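Local coordinates for protein luciferase-like monooxygenase (Streptomyces bottropensis, PDB 4US5) that is probably a flavin-utilizing monooxygenase of the bacterial luciferase family, expected to incorporate an atom of molecular oxygen into its substrate, at residues G165-S177 / L186-F198. Residues are numbered along the deposited sequence; the frame is centred on the assembly and turned at random.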
# COMPACT_ATOMS: atom_id res chain seq x y z
N GLY B 165 -5.89 -15.50 6.19
CA GLY B 165 -5.01 -14.36 6.31
C GLY B 165 -3.80 -14.53 5.44
O GLY B 165 -3.63 -15.58 4.80
N PRO B 166 -2.92 -13.52 5.43
CA PRO B 166 -1.69 -13.65 4.69
C PRO B 166 -0.77 -14.69 5.31
O PRO B 166 -0.77 -14.85 6.52
CB PRO B 166 -1.07 -12.25 4.83
CG PRO B 166 -1.59 -11.74 6.09
CD PRO B 166 -3.00 -12.25 6.16
N ALA B 167 0.05 -15.33 4.49
CA ALA B 167 1.02 -16.31 4.94
C ALA B 167 2.31 -15.62 5.41
O ALA B 167 3.01 -14.98 4.61
CB ALA B 167 1.32 -17.29 3.81
N LEU B 168 2.66 -15.83 6.67
CA LEU B 168 3.87 -15.27 7.27
C LEU B 168 5.12 -16.04 6.86
O LEU B 168 5.19 -17.28 7.06
CB LEU B 168 3.79 -15.32 8.79
CG LEU B 168 3.14 -14.15 9.53
CD1 LEU B 168 3.19 -14.38 11.04
CD2 LEU B 168 3.81 -12.80 9.20
N TRP B 169 6.13 -15.34 6.38
CA TRP B 169 7.43 -15.91 6.05
C TRP B 169 8.53 -15.08 6.70
O TRP B 169 8.43 -13.84 6.79
CB TRP B 169 7.69 -15.90 4.52
CG TRP B 169 6.99 -16.96 3.77
CD1 TRP B 169 5.65 -16.99 3.44
CD2 TRP B 169 7.54 -18.16 3.22
NE1 TRP B 169 5.35 -18.11 2.75
CE2 TRP B 169 6.50 -18.85 2.58
CE3 TRP B 169 8.81 -18.75 3.25
CZ2 TRP B 169 6.69 -20.06 1.97
CZ3 TRP B 169 9.00 -19.93 2.60
CH2 TRP B 169 7.93 -20.60 1.99
N LEU B 170 9.60 -15.74 7.13
CA LEU B 170 10.77 -15.02 7.63
C LEU B 170 11.89 -15.14 6.61
O LEU B 170 12.22 -16.25 6.16
CB LEU B 170 11.24 -15.58 8.96
CG LEU B 170 12.43 -14.87 9.58
CD1 LEU B 170 12.13 -13.38 9.75
CD2 LEU B 170 12.77 -15.46 10.95
N LEU B 171 12.44 -14.00 6.25
CA LEU B 171 13.59 -13.94 5.36
C LEU B 171 14.80 -13.69 6.20
O LEU B 171 14.80 -12.81 7.07
CB LEU B 171 13.45 -12.79 4.35
CG LEU B 171 12.54 -13.07 3.16
CD1 LEU B 171 11.05 -13.14 3.58
CD2 LEU B 171 12.74 -11.99 2.13
N GLY B 172 15.85 -14.44 5.92
CA GLY B 172 17.13 -14.21 6.65
C GLY B 172 18.36 -14.41 5.80
O GLY B 172 18.30 -14.96 4.67
N ALA B 173 19.50 -13.99 6.35
CA ALA B 173 20.78 -14.15 5.71
C ALA B 173 21.84 -14.42 6.78
O ALA B 173 22.96 -13.92 6.70
CB ALA B 173 21.12 -12.90 4.96
N SER B 174 21.46 -15.24 7.75
CA SER B 174 22.29 -15.55 8.92
C SER B 174 21.83 -16.85 9.55
O SER B 174 20.67 -17.23 9.45
CB SER B 174 22.22 -14.43 9.95
OG SER B 174 20.95 -14.36 10.59
N VAL B 175 22.75 -17.53 10.23
CA VAL B 175 22.39 -18.73 10.98
C VAL B 175 21.42 -18.40 12.11
O VAL B 175 20.48 -19.14 12.37
CB VAL B 175 23.64 -19.45 11.55
CG1 VAL B 175 23.24 -20.68 12.38
CG2 VAL B 175 24.54 -19.88 10.42
N SER B 176 21.61 -17.24 12.73
CA SER B 176 20.73 -16.79 13.78
C SER B 176 19.26 -16.68 13.32
O SER B 176 18.33 -17.08 14.03
CB SER B 176 21.29 -15.46 14.32
OG SER B 176 20.42 -14.36 14.24
N SER B 177 19.04 -16.17 12.12
CA SER B 177 17.66 -16.03 11.61
C SER B 177 17.04 -17.39 11.40
O SER B 177 15.85 -17.57 11.59
CB SER B 177 17.65 -15.19 10.29
OG SER B 177 18.42 -15.82 9.28
N LEU B 186 8.23 -21.08 11.53
CA LEU B 186 7.89 -20.29 10.35
C LEU B 186 8.52 -20.81 9.09
O LEU B 186 9.67 -21.27 9.12
CB LEU B 186 8.34 -18.86 10.55
CG LEU B 186 7.51 -18.09 11.54
CD1 LEU B 186 8.20 -16.79 11.88
CD2 LEU B 186 6.10 -17.86 11.02
N PRO B 187 7.82 -20.64 7.94
CA PRO B 187 8.46 -20.82 6.66
C PRO B 187 9.64 -19.82 6.57
O PRO B 187 9.56 -18.74 7.13
CB PRO B 187 7.35 -20.48 5.66
CG PRO B 187 6.08 -20.68 6.40
CD PRO B 187 6.39 -20.32 7.81
N TYR B 188 10.71 -20.21 5.88
CA TYR B 188 11.95 -19.52 5.93
C TYR B 188 12.56 -19.41 4.56
O TYR B 188 12.65 -20.39 3.86
CB TYR B 188 12.91 -20.27 6.85
CG TYR B 188 14.26 -19.63 7.04
CD1 TYR B 188 14.38 -18.39 7.57
CD2 TYR B 188 15.43 -20.34 6.73
CE1 TYR B 188 15.63 -17.82 7.79
CE2 TYR B 188 16.69 -19.77 6.91
CZ TYR B 188 16.79 -18.52 7.45
OH TYR B 188 18.02 -17.96 7.68
N ALA B 189 13.01 -18.20 4.20
CA ALA B 189 13.71 -17.99 2.95
C ALA B 189 15.09 -17.44 3.24
O ALA B 189 15.24 -16.37 3.82
CB ALA B 189 12.93 -17.04 2.08
N TYR B 190 16.11 -18.20 2.85
CA TYR B 190 17.51 -17.80 3.07
C TYR B 190 18.12 -17.14 1.87
O TYR B 190 18.16 -17.72 0.77
CB TYR B 190 18.39 -19.01 3.45
CG TYR B 190 19.79 -18.62 3.87
CD1 TYR B 190 20.06 -18.26 5.16
CD2 TYR B 190 20.84 -18.63 2.96
CE1 TYR B 190 21.36 -17.90 5.56
CE2 TYR B 190 22.13 -18.27 3.33
CZ TYR B 190 22.37 -17.88 4.65
OH TYR B 190 23.65 -17.53 5.03
N ALA B 191 18.70 -15.97 2.08
CA ALA B 191 19.40 -15.24 1.02
C ALA B 191 20.84 -15.70 0.79
O ALA B 191 21.79 -15.06 1.25
CB ALA B 191 19.35 -13.72 1.29
N HIS B 192 20.98 -16.72 -0.04
CA HIS B 192 22.28 -17.25 -0.38
C HIS B 192 23.16 -16.18 -1.03
O HIS B 192 24.38 -16.12 -0.77
CB HIS B 192 22.12 -18.43 -1.30
CG HIS B 192 23.39 -18.83 -1.96
ND1 HIS B 192 24.39 -19.50 -1.30
CD2 HIS B 192 23.89 -18.49 -3.17
CE1 HIS B 192 25.43 -19.64 -2.11
NE2 HIS B 192 25.12 -19.08 -3.27
N PHE B 193 22.54 -15.33 -1.84
CA PHE B 193 23.28 -14.35 -2.59
C PHE B 193 23.83 -13.25 -1.69
O PHE B 193 24.68 -12.48 -2.10
CB PHE B 193 22.42 -13.74 -3.71
CG PHE B 193 21.25 -12.91 -3.22
CD1 PHE B 193 20.07 -13.50 -2.83
CD2 PHE B 193 21.32 -11.52 -3.22
CE1 PHE B 193 19.00 -12.75 -2.40
CE2 PHE B 193 20.25 -10.76 -2.79
CZ PHE B 193 19.08 -11.38 -2.39
N ILE B 194 23.30 -13.16 -0.48
CA ILE B 194 23.76 -12.16 0.51
C ILE B 194 24.86 -12.76 1.40
O ILE B 194 25.91 -12.14 1.61
CB ILE B 194 22.61 -11.66 1.39
CG1 ILE B 194 21.57 -10.97 0.51
CG2 ILE B 194 23.14 -10.73 2.52
CD1 ILE B 194 20.46 -10.25 1.25
N THR B 195 24.62 -13.96 1.92
CA THR B 195 25.55 -14.61 2.84
C THR B 195 25.86 -16.05 2.41
O THR B 195 25.44 -17.02 3.05
CB THR B 195 24.96 -14.55 4.26
OG1 THR B 195 24.58 -13.20 4.54
CG2 THR B 195 25.97 -15.00 5.34
N PRO B 196 26.60 -16.20 1.31
CA PRO B 196 26.86 -17.51 0.75
C PRO B 196 27.82 -18.34 1.62
O PRO B 196 27.86 -19.55 1.47
CB PRO B 196 27.50 -17.21 -0.61
CG PRO B 196 28.06 -15.84 -0.45
CD PRO B 196 27.12 -15.12 0.47
N GLN B 197 28.54 -17.69 2.53
CA GLN B 197 29.43 -18.45 3.43
C GLN B 197 28.68 -19.37 4.40
O GLN B 197 29.24 -20.35 4.86
CB GLN B 197 30.38 -17.50 4.19
CG GLN B 197 29.68 -16.55 5.15
CD GLN B 197 29.42 -15.18 4.54
OE1 GLN B 197 29.02 -15.05 3.34
NE2 GLN B 197 29.64 -14.15 5.34
N PHE B 198 27.41 -19.10 4.69
CA PHE B 198 26.66 -19.87 5.69
C PHE B 198 25.41 -20.57 5.18
O PHE B 198 24.62 -21.08 5.97
CB PHE B 198 26.30 -18.96 6.86
CG PHE B 198 27.52 -18.39 7.59
CD1 PHE B 198 28.45 -19.24 8.15
CD2 PHE B 198 27.66 -17.03 7.77
CE1 PHE B 198 29.55 -18.74 8.83
CE2 PHE B 198 28.76 -16.52 8.46
CZ PHE B 198 29.71 -17.39 8.99
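The chi1 of Tyr188 (-179°) swings CG away from the residue's own N, and the phenol ring then runs forward along strand 167-172 and puts its hydroxyl at the start of helix 175-184, where OH donates to Ser177 OG at 2.7 Å. Ser177 OG lies at the edge of that ring, in its plane, and donates in turn to Ser174 O. Ser174 is the N-cap of the helix, its OG accepting from Ser177 N. A phenylalanine in place of Tyr188 would probably leave Ser177 OG without its donor and loosen the tie between strand 188-191 and the helix start. Gly172 makes room here, since a side chain would run into both Tyr188 OH and Ser177 OG.

The Trp169 side chain, its CG anti to the carbonyl carbon (chi1 -78°), turns one face of its indole to Pro187, whose CB stands over the six-membered ring, 3.3 Å from its centroid and 11° off the normal, a close CH-pi contact. Between these side-chain contacts the two strands pair in parallel register, Leu170 N donating to Pro187 O at 3.0 Å in an almost straight bond and Gly172 O receiving Ala191 N at 2.8 Å. Beyond the strand end, Thr195 OG1 donates to Ala173 O (2.8 Å), while Tyr190 OH donates to Thr195 O in the carbonyl plane, on a lone pair, so that Tyr190 is hydrogen-bonded to the loop that follows its own strand.

The pair closes the beta-alpha-beta unit of strand 167-172, helix 175-184 and strand 188-191 within the family's TIM-barrel fold. Strand 105-110 flanks the first strand and strand 221-229 the second; Leu168, Leu170 and Leu186 pack on helix 134-147, and Tyr190 on helix 199-209.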